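Local structure of hemolysin-related protein (Vibrio cholerae serotype O1, 6MLT) at residues Ile160-Val168 / Leu176-Ala187; Asp95-Leu105 / Ser145-Asp153. The protein is an extracellular matrix protein of cholera biofilms that binds calcium and probably carbohydrate, and is thought to help the biofilm adhere to surfaces. One frame throughout, in Å; residues are numbered along the deposited sequence.

Contacts 1 and 2 share one four-stranded antiparallel sheet, and their centres lie about 10 Å apart. Contact 2 sets the first strand of that sheet, 150-152, against strand 101-103 of the preceding sheet; contact 1 closes the outer hairpin and meets strand 185-188 of the following one. Within the shared sheet, strands 150-152 and 161-164 are joined by probable hydrogen bonds from Glu161 N to Ala152 O (2.7 Å) and from Leu163 N to Ala150 O (2.8 Å). The same sodium ion is bound from both contacts, by Asp153 in contact 2 and Glu161 in contact 1, while Asp104 of contact 2 reaches a second sodium.

Contact 1: residues Ile160-Val168 / Leu176-Ala187; sequences IEILAADGV and LFSHDWAPSSIA. With NA (sodium ion), chain E.
Val168 and Phe177 form an apolar centre within the outer hairpin, with Val168 CG2 3.5 Å from Phe177 CZ. That methyl lies beside the backbone N (CG1 is the branch anti to N, chi1 173°), which carries it to the CE1-CZ side of the ring. Leu163 works on the neighbouring sheet: its CD1 touches Ala187 CB at 3.7 Å while its CB packs on Ser185 CB. Ala165 CB lies against Trp181 CD1, and the indole NE1 is hydrogen-bonded to Val146 O.

Further out, Gly167 CA sits over a face of the His179 imidazole in a CH-pi contact, 3.9 Å from the ring centroid. The ring is fixed by a nearly straight bond from ND1 to Asp180 O (2.8 Å, 174°), and a water joins NE2 to Ser185 OG and Ala164 O. Backbone bonds close the edge: Ala182 N meets Ala165 O on a lone pair at 2.9 Å, whereas His179 N approaches Asp166 O from above the carbonyl plane. Leu176 CD1 packs on Glu161 CG; beyond it Glu161 OE1 and OE2 each bind the sodium at 2.4 Å, alongside Asp153, Asn155, Asp157 and Asn159, and OE1 also accepts from Ile154 N.

Val168 O accepts from Leu176 N (2.8 Å) and weakly from Phe177 N, and Val168 N bonds to Phe177 O: a classic beta bulge, in the outer hairpin of a four-stranded antiparallel sheet consistent with a beta-propeller blade.

Contact 2: residues Asp95-Leu105 / Ser145-Asp153; sequences DARYAPAAADL and SVGDIALAD. With NA (sodium ion), chain D; NA (sodium ion), chain E.
Tyr98 meets Gly147 through a CH-pi contact: Gly147 CA stands 3.5 Å from the ring centroid, almost exactly on the ring normal (4° off it). Gly147 C lies over the same face, near Tyr98 CD1.

Apolar contacts flank this CH-pi pair. Val146 CG1, anti to its own backbone N (chi1 173°), meets Tyr98 CD2. Along the strands, Leu151 CD1 reaches Ala101 CB at 3.7 Å and Ala103 CB at 3.9 Å; just before strand 150-152, Ile149 CG2 packs on Ala101 CB.

The salt bridge is internal to 95-105. Arg97 holds Asp95 side-on with NE and NH2, the NH2 to OD1 salt bridge being 2.8 Å long; NE uses the syn lone pair of OD2. Arg97 N adds a bond to OD2 from above the carboxylate plane, making an Asx turn and steadying the acid beside Val146, whose CG1 methyl makes a van der Waals contact with Asp95 CG at 3.4 Å.

No direct hydrogen bond spans the segments; water does so instead. One molecule donates to Ala99 O and to Gly147 O, at 2.8 Å from the latter. A second lies between Asp148 OD1 and Ala99 O, a third between Asp148 OD1 and Pro100 O.

Strands 101-103 and 150-152 run at 27° as the first strands of successive four-stranded sheets, each leading into a loop through Asp104 or Asp153, an arrangement consistent with FG-GAP-like beta-propeller blades, whose loops here hold sodium.

Contact 1: residues Ile160-Val168 / Leu176-Ala187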
loop_
_atom_site.group_PDB
_atom_site.type_symbol
_atom_site.label_atom_id
_atom_site.label_comp_id
_atom_site.label_asym_id
_atom_site.label_seq_id
_atom_site.Cartn_x
_atom_site.Cartn_y
_atom_site.Cartn_z
ATOM N N ILE A 160 11.470 -16.708 -5.330
ATOM C CA ILE A 160 10.464 -15.755 -5.792
ATOM C C ILE A 160 9.446 -16.481 -6.655
ATOM O O ILE A 160 9.812 -17.235 -7.568
ATOM C CB ILE A 160 11.098 -14.592 -6.571
ATOM C CG1 ILE A 160 12.221 -13.941 -5.758
ATOM C CG2 ILE A 160 10.033 -13.557 -6.938
ATOM C CD1 ILE A 160 11.821 -13.523 -4.354
ATOM N N GLU A 161 8.170 -16.239 -6.381
ATOM C CA GLU A 161 7.078 -16.784 -7.167
ATOM C C GLU A 161 6.566 -15.749 -8.163
ATOM O O GLU A 161 6.669 -14.535 -7.950
ATOM C CB GLU A 161 5.939 -17.256 -6.260
ATOM C CG GLU A 161 6.237 -18.580 -5.550
ATOM C CD GLU A 161 7.283 -18.447 -4.444
ATOM O OE1 GLU A 161 7.128 -17.557 -3.577
ATOM O OE2 GLU A 161 8.261 -19.232 -4.442
ATOM N N ILE A 162 6.009 -16.252 -9.257
ATOM C CA ILE A 162 5.523 -15.452 -10.371
ATOM C C ILE A 162 4.026 -15.712 -10.488
ATOM O O ILE A 162 3.608 -16.851 -10.736
ATOM C CB ILE A 162 6.263 -15.815 -11.672
ATOM C CG1 ILE A 162 7.755 -15.505 -11.529
ATOM C CG2 ILE A 162 5.686 -15.079 -12.864
ATOM C CD1 ILE A 162 8.626 -16.151 -12.601
ATOM N N LEU A 163 3.221 -14.674 -10.277
ATOM C CA LEU A 163 1.766 -14.777 -10.337
ATOM C C LEU A 163 1.319 -14.300 -11.715
ATOM O O LEU A 163 1.328 -13.097 -11.993
ATOM C CB LEU A 163 1.114 -13.948 -9.231
ATOM C CG LEU A 163 1.785 -13.913 -7.859
ATOM C CD1 LEU A 163 0.981 -13.018 -6.915
ATOM C CD2 LEU A 163 1.930 -15.289 -7.281
ATOM N N ALA A 164 0.916 -15.236 -12.569
ATOM C CA ALA A 164 0.584 -14.941 -13.957
ATOM C C ALA A 164 -0.883 -15.261 -14.226
ATOM O O ALA A 164 -1.619 -15.711 -13.347
ATOM C CB ALA A 164 1.493 -15.723 -14.911
ATOM N N ALA A 165 -1.291 -15.063 -15.482
ATOM C CA ALA A 165 -2.710 -15.124 -15.824
ATOM C C ALA A 165 -3.276 -16.533 -15.714
ATOM O O ALA A 165 -4.483 -16.693 -15.498
ATOM C CB ALA A 165 -2.927 -14.597 -17.240
ATOM N N ASP A 166 -2.442 -17.558 -15.884
ATOM C CA ASP A 166 -2.913 -18.936 -15.951
ATOM C C ASP A 166 -2.399 -19.805 -14.813
ATOM O O ASP A 166 -2.627 -21.024 -14.830
ATOM C CB ASP A 166 -2.521 -19.563 -17.289
ATOM C CG ASP A 166 -0.999 -19.620 -17.507
ATOM O OD1 ASP A 166 -0.216 -19.021 -16.722
ATOM O OD2 ASP A 166 -0.584 -20.280 -18.480
ATOM N N GLY A 167 -1.720 -19.223 -13.839
ATOM C CA GLY A 167 -1.203 -19.990 -12.727
ATOM C C GLY A 167 -0.125 -19.235 -11.981
ATOM O O GLY A 167 0.191 -18.080 -12.277
ATOM N N VAL A 168 0.435 -19.932 -10.998
ATOM C CA VAL A 168 1.509 -19.428 -10.151
ATOM C C VAL A 168 2.729 -20.292 -10.397
ATOM O O VAL A 168 2.632 -21.526 -10.403
ATOM C CB VAL A 168 1.118 -19.446 -8.664
ATOM C CG1 VAL A 168 2.308 -19.069 -7.780
ATOM C CG2 VAL A 168 -0.054 -18.512 -8.442
ATOM N N LEU A 176 3.580 -24.124 -10.393
ATOM C CA LEU A 176 3.190 -24.653 -9.087
ATOM C C LEU A 176 1.726 -25.069 -9.044
ATOM O O LEU A 176 1.407 -26.149 -8.539
ATOM C CB LEU A 176 3.458 -23.612 -7.989
ATOM C CG LEU A 176 4.927 -23.246 -7.767
ATOM C CD1 LEU A 176 5.043 -22.096 -6.777
ATOM C CD2 LEU A 176 5.714 -24.450 -7.270
ATOM N N PHE A 177 0.825 -24.217 -9.531
ATOM C CA PHE A 177 -0.563 -24.603 -9.717
ATOM C C PHE A 177 -1.175 -23.739 -10.806
ATOM O O PHE A 177 -0.744 -22.605 -11.037
ATOM C CB PHE A 177 -1.382 -24.527 -8.407
ATOM C CG PHE A 177 -1.714 -23.127 -7.915
ATOM C CD1 PHE A 177 -0.918 -22.500 -6.964
ATOM C CD2 PHE A 177 -2.878 -22.489 -8.318
ATOM C CE1 PHE A 177 -1.246 -21.240 -6.472
ATOM C CE2 PHE A 177 -3.215 -21.230 -7.828
ATOM C CZ PHE A 177 -2.399 -20.604 -6.903
ATOM N N SER A 178 -2.170 -24.311 -11.483
ATOM C CA SER A 178 -2.875 -23.691 -12.594
ATOM C C SER A 178 -4.200 -23.095 -12.133
ATOM O O SER A 178 -4.835 -23.593 -11.196
ATOM C CB SER A 178 -3.166 -24.716 -13.695
ATOM O OG SER A 178 -2.003 -25.369 -14.155
ATOM N N HIS A 179 -4.630 -22.044 -12.827
ATOM C CA HIS A 179 -5.991 -21.547 -12.668
ATOM C C HIS A 179 -6.468 -20.965 -13.991
ATOM O O HIS A 179 -5.676 -20.673 -14.895
ATOM C CB HIS A 179 -6.116 -20.518 -11.519
ATOM C CG HIS A 179 -5.216 -19.324 -11.641
ATOM N ND1 HIS A 179 -5.389 -18.347 -12.600
ATOM C CD2 HIS A 179 -4.155 -18.931 -10.896
ATOM C CE1 HIS A 179 -4.464 -17.415 -12.452
ATOM N NE2 HIS A 179 -3.701 -17.745 -11.424
ATOM N N ASP A 180 -7.790 -20.841 -14.101
ATOM C CA ASP A 180 -8.422 -20.222 -15.255
ATOM C C ASP A 180 -7.893 -18.806 -15.456
ATOM O O ASP A 180 -7.428 -18.149 -14.523
ATOM C CB ASP A 180 -9.939 -20.161 -15.080
ATOM C CG ASP A 180 -10.598 -21.526 -15.143
ATOM O OD1 ASP A 180 -10.061 -22.417 -15.833
ATOM O OD2 ASP A 180 -11.659 -21.702 -14.509
ATOM N N TRP A 181 -8.008 -18.326 -16.690
ATOM C CA TRP A 181 -7.474 -17.017 -17.045
ATOM C C TRP A 181 -7.905 -15.942 -16.060
ATOM O O TRP A 181 -9.092 -15.797 -15.743
ATOM C CB TRP A 181 -7.922 -16.631 -18.448
ATOM C CG TRP A 181 -7.527 -15.230 -18.804
ATOM C CD1 TRP A 181 -6.280 -14.793 -19.127
ATOM C CD2 TRP A 181 -8.380 -14.085 -18.858
ATOM N NE1 TRP A 181 -6.303 -13.444 -19.390
ATOM C CE2 TRP A 181 -7.581 -12.986 -19.228
ATOM C CE3 TRP A 181 -9.744 -13.881 -18.636
ATOM C CZ2 TRP A 181 -8.101 -11.706 -19.384
ATOM C CZ3 TRP A 181 -10.256 -12.615 -18.790
ATOM C CH2 TRP A 181 -9.436 -11.539 -19.157
ATOM N N ALA A 182 -6.929 -15.173 -15.597
ATOM C CA ALA A 182 -7.187 -14.035 -14.730
ATOM C C ALA A 182 -6.353 -12.853 -15.212
ATOM O O ALA A 182 -5.120 -12.958 -15.261
ATOM C CB ALA A 182 -6.858 -14.373 -13.275
ATOM N N PRO A 183 -6.957 -11.725 -15.594
ATOM C CA PRO A 183 -6.127 -10.584 -16.011
ATOM C C PRO A 183 -5.239 -10.065 -14.901
ATOM O O PRO A 183 -4.192 -9.472 -15.190
ATOM C CB PRO A 183 -7.151 -9.530 -16.462
ATOM C CG PRO A 183 -8.446 -9.928 -15.836
ATOM C CD PRO A 183 -8.399 -11.438 -15.703
ATOM N N SER A 184 -5.616 -10.292 -13.642
ATOM C CA SER A 184 -4.927 -9.742 -12.488
ATOM C C SER A 184 -4.772 -10.779 -11.388
ATOM O O SER A 184 -5.738 -11.459 -11.023
ATOM C CB SER A 184 -5.703 -8.552 -11.907
ATOM O OG SER A 184 -5.161 -8.185 -10.655
ATOM N N SER A 185 -3.573 -10.844 -10.817
ATOM C CA SER A 185 -3.300 -11.636 -9.626
ATOM C C SER A 185 -2.482 -10.798 -8.654
ATOM O O SER A 185 -1.597 -10.052 -9.076
ATOM C CB SER A 185 -2.515 -12.925 -9.955
ATOM O OG SER A 185 -3.095 -13.640 -11.029
ATOM N N ILE A 186 -2.771 -10.923 -7.353
ATOM C CA ILE A 186 -1.930 -10.342 -6.313
ATOM C C ILE A 186 -1.801 -11.342 -5.171
ATOM O O ILE A 186 -2.575 -12.293 -5.056
ATOM C CB ILE A 186 -2.470 -8.993 -5.775
ATOM C CG1 ILE A 186 -3.824 -9.170 -5.077
ATOM C CG2 ILE A 186 -2.591 -7.976 -6.902
ATOM C CD1 ILE A 186 -4.176 -7.997 -4.161
ATOM N N ALA A 187 -0.815 -11.105 -4.307
ATOM C CA ALA A 187 -0.590 -11.946 -3.141
ATOM C C ALA A 187 -0.576 -11.099 -1.877
ATOM O O ALA A 187 -0.007 -10.003 -1.862
ATOM C CB ALA A 187 0.727 -12.712 -3.253
HETATM NA NA NA E . 8.922 -18.410 -2.260
HETATM O O HOH W 1 -0.870 -10.695 -11.775
HETATM O O HOH W 2 -1.654 -15.991 -10.570
#

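Contact 2: residues Asp95-Leu105 / Ser145-Asp153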
loop_
_atom_site.group_PDB
_atom_site.type_symbol
_atom_site.label_atom_id
_atom_site.label_comp_id
_atom_site.label_asym_id
_atom_site.label_seq_id
_atom_site.Cartn_x
_atom_site.Cartn_y
_atom_site.Cartn_z
ATOM N N ASP A 95 3.233 -9.524 -24.976
ATOM C CA ASP A 95 1.937 -8.908 -25.205
ATOM C C ASP A 95 2.038 -7.408 -24.953
ATOM O O ASP A 95 2.709 -6.960 -24.020
ATOM C CB ASP A 95 0.865 -9.520 -24.318
ATOM C CG ASP A 95 -0.530 -9.186 -24.811
ATOM O OD1 ASP A 95 -0.998 -9.860 -25.752
ATOM O OD2 ASP A 95 -1.136 -8.224 -24.295
ATOM N N ALA A 96 1.399 -6.628 -25.818
ATOM C CA ALA A 96 1.501 -5.176 -25.764
ATOM C C ALA A 96 0.459 -4.538 -24.857
ATOM O O ALA A 96 0.508 -3.323 -24.646
ATOM C CB ALA A 96 1.384 -4.588 -27.175
ATOM N N ARG A 97 -0.471 -5.322 -24.303
ATOM C CA ARG A 97 -1.546 -4.781 -23.482
ATOM C C ARG A 97 -1.253 -4.820 -21.991
ATOM O O ARG A 97 -1.914 -4.106 -21.229
ATOM C CB ARG A 97 -2.851 -5.546 -23.747
ATOM C CG ARG A 97 -3.328 -5.471 -25.190
ATOM C CD ARG A 97 -4.377 -6.526 -25.494
ATOM N NE ARG A 97 -3.781 -7.854 -25.580
ATOM C CZ ARG A 97 -4.413 -8.928 -26.034
ATOM N NH1 ARG A 97 -5.674 -8.841 -26.440
ATOM N NH2 ARG A 97 -3.779 -10.090 -26.087
ATOM N N TYR A 98 -0.296 -5.634 -21.557
ATOM C CA TYR A 98 0.024 -5.791 -20.146
ATOM C C TYR A 98 1.482 -5.431 -19.910
ATOM O O TYR A 98 2.366 -5.853 -20.663
ATOM C CB TYR A 98 -0.242 -7.222 -19.671
ATOM C CG TYR A 98 -1.697 -7.641 -19.729
ATOM C CD1 TYR A 98 -2.542 -7.435 -18.645
ATOM C CD2 TYR A 98 -2.220 -8.256 -20.863
ATOM C CE1 TYR A 98 -3.869 -7.827 -18.687
ATOM C CE2 TYR A 98 -3.548 -8.651 -20.917
ATOM C CZ TYR A 98 -4.366 -8.432 -19.823
ATOM O OH TYR A 98 -5.683 -8.811 -19.853
ATOM N N ALA A 99 1.732 -4.655 -18.870
ATOM C CA ALA A 99 3.102 -4.351 -18.516
ATOM C C ALA A 99 3.810 -5.625 -18.064
ATOM O O ALA A 99 3.215 -6.451 -17.366
ATOM C CB ALA A 99 3.159 -3.312 -17.399
ATOM N N PRO A 100 5.066 -5.818 -18.445
ATOM C CA PRO A 100 5.855 -6.895 -17.834
ATOM C C PRO A 100 6.159 -6.581 -16.379
ATOM O O PRO A 100 5.709 -5.558 -15.857
ATOM C CB PRO A 100 7.129 -6.941 -18.690
ATOM C CG PRO A 100 7.218 -5.632 -19.344
ATOM C CD PRO A 100 5.826 -5.079 -19.467
ATOM N N ALA A 101 6.888 -7.470 -15.710
ATOM C CA ALA A 101 7.296 -7.280 -14.325
ATOM C C ALA A 101 8.791 -7.535 -14.223
ATOM O O ALA A 101 9.341 -8.352 -14.965
ATOM C CB ALA A 101 6.554 -8.219 -13.377
ATOM N N ALA A 102 9.451 -6.851 -13.292
ATOM C CA ALA A 102 10.898 -6.943 -13.205
ATOM C C ALA A 102 11.352 -6.962 -11.756
ATOM O O ALA A 102 10.741 -6.343 -10.883
ATOM C CB ALA A 102 11.575 -5.780 -13.942
ATOM N N ALA A 103 12.449 -7.671 -11.519
ATOM C CA ALA A 103 13.075 -7.738 -10.207
ATOM C C ALA A 103 14.353 -8.544 -10.347
ATOM O O ALA A 103 14.548 -9.258 -11.334
ATOM C CB ALA A 103 12.159 -8.385 -9.160
ATOM N N ASP A 104 15.221 -8.422 -9.344
ATOM C CA ASP A 104 16.400 -9.279 -9.240
ATOM C C ASP A 104 15.940 -10.599 -8.637
ATOM O O ASP A 104 15.812 -10.730 -7.418
ATOM C CB ASP A 104 17.482 -8.615 -8.396
ATOM C CG ASP A 104 18.754 -9.451 -8.295
ATOM O OD1 ASP A 104 18.805 -10.575 -8.848
ATOM O OD2 ASP A 104 19.713 -8.969 -7.659
ATOM N N LEU A 105 15.674 -11.577 -9.500
ATOM C CA LEU A 105 15.016 -12.801 -9.066
ATOM C C LEU A 105 15.991 -13.819 -8.489
ATOM O O LEU A 105 15.606 -14.610 -7.622
ATOM C CB LEU A 105 14.256 -13.418 -10.241
ATOM C CG LEU A 105 13.107 -12.576 -10.807
ATOM C CD1 LEU A 105 12.539 -13.221 -12.065
ATOM C CD2 LEU A 105 12.026 -12.391 -9.773
ATOM N N SER A 145 -3.297 -17.380 -21.474
ATOM C CA SER A 145 -2.040 -17.376 -20.733
ATOM C C SER A 145 -1.433 -15.984 -20.612
ATOM O O SER A 145 -0.286 -15.856 -20.175
ATOM C CB SER A 145 -1.034 -18.317 -21.400
ATOM O OG SER A 145 -0.556 -17.776 -22.631
ATOM N N VAL A 146 -2.175 -14.948 -20.985
ATOM C CA VAL A 146 -1.666 -13.586 -21.064
ATOM C C VAL A 146 -2.423 -12.720 -20.067
ATOM O O VAL A 146 -3.658 -12.662 -20.093
ATOM C CB VAL A 146 -1.804 -13.019 -22.489
ATOM C CG1 VAL A 146 -1.432 -11.547 -22.535
ATOM C CG2 VAL A 146 -0.936 -13.819 -23.456
ATOM N N GLY A 147 -1.681 -12.035 -19.210
ATOM C CA GLY A 147 -2.278 -11.071 -18.309
ATOM C C GLY A 147 -1.215 -10.384 -17.487
ATOM O O GLY A 147 -0.037 -10.373 -17.850
ATOM N N ASP A 148 -1.637 -9.808 -16.370
ATOM C CA ASP A 148 -0.685 -9.175 -15.476
ATOM C C ASP A 148 0.224 -10.223 -14.850
ATOM O O ASP A 148 -0.137 -11.397 -14.705
ATOM C CB ASP A 148 -1.415 -8.389 -14.386
ATOM C CG ASP A 148 -0.476 -7.523 -13.548
ATOM O OD1 ASP A 148 0.631 -7.196 -14.031
ATOM O OD2 ASP A 148 -0.848 -7.167 -12.403
ATOM N N ILE A 149 1.431 -9.790 -14.504
ATOM C CA ILE A 149 2.391 -10.610 -13.781
ATOM C C ILE A 149 2.814 -9.843 -12.538
ATOM O O ILE A 149 3.173 -8.663 -12.625
ATOM C CB ILE A 149 3.613 -10.955 -14.652
ATOM C CG1 ILE A 149 3.171 -11.812 -15.844
ATOM C CG2 ILE A 149 4.663 -11.671 -13.828
ATOM C CD1 ILE A 149 4.262 -12.090 -16.848
ATOM N N ALA A 150 2.754 -10.506 -11.386
ATOM C CA ALA A 150 3.244 -9.953 -10.135
ATOM C C ALA A 150 4.310 -10.888 -9.573
ATOM O O ALA A 150 4.285 -12.100 -9.817
ATOM C CB ALA A 150 2.117 -9.762 -9.124
ATOM N N LEU A 151 5.249 -10.314 -8.829
ATOM C CA LEU A 151 6.406 -11.037 -8.310
ATOM C C LEU A 151 6.444 -10.912 -6.795
ATOM O O LEU A 151 6.471 -9.797 -6.264
ATOM C CB LEU A 151 7.697 -10.484 -8.911
ATOM C CG LEU A 151 7.713 -10.384 -10.437
ATOM C CD1 LEU A 151 8.950 -9.640 -10.901
ATOM C CD2 LEU A 151 7.648 -11.765 -11.062
ATOM N N ALA A 152 6.481 -12.051 -6.105
ATOM C CA ALA A 152 6.526 -12.041 -4.647
ATOM C C ALA A 152 7.029 -13.381 -4.142
ATOM O O ALA A 152 6.876 -14.410 -4.807
ATOM C CB ALA A 152 5.149 -11.744 -4.042
ATOM N N ASP A 153 7.634 -13.357 -2.954
ATOM C CA ASP A 153 7.927 -14.581 -2.212
ATOM C C ASP A 153 6.706 -14.865 -1.350
ATOM O O ASP A 153 6.533 -14.270 -0.283
ATOM C CB ASP A 153 9.188 -14.432 -1.369
ATOM C CG ASP A 153 9.531 -15.705 -0.582
ATOM O OD1 ASP A 153 8.747 -16.683 -0.605
ATOM O OD2 ASP A 153 10.604 -15.727 0.057
HETATM NA NA NA D . 19.277 -11.116 -11.129
HETATM NA NA NA E . 8.922 -18.410 -2.260
HETATM O O HOH W 3 2.586 -9.289 -17.819
HETATM O O HOH W 4 0.761 -6.059 -16.376
HETATM O O HOH W 5 3.383 -6.045 -14.127
#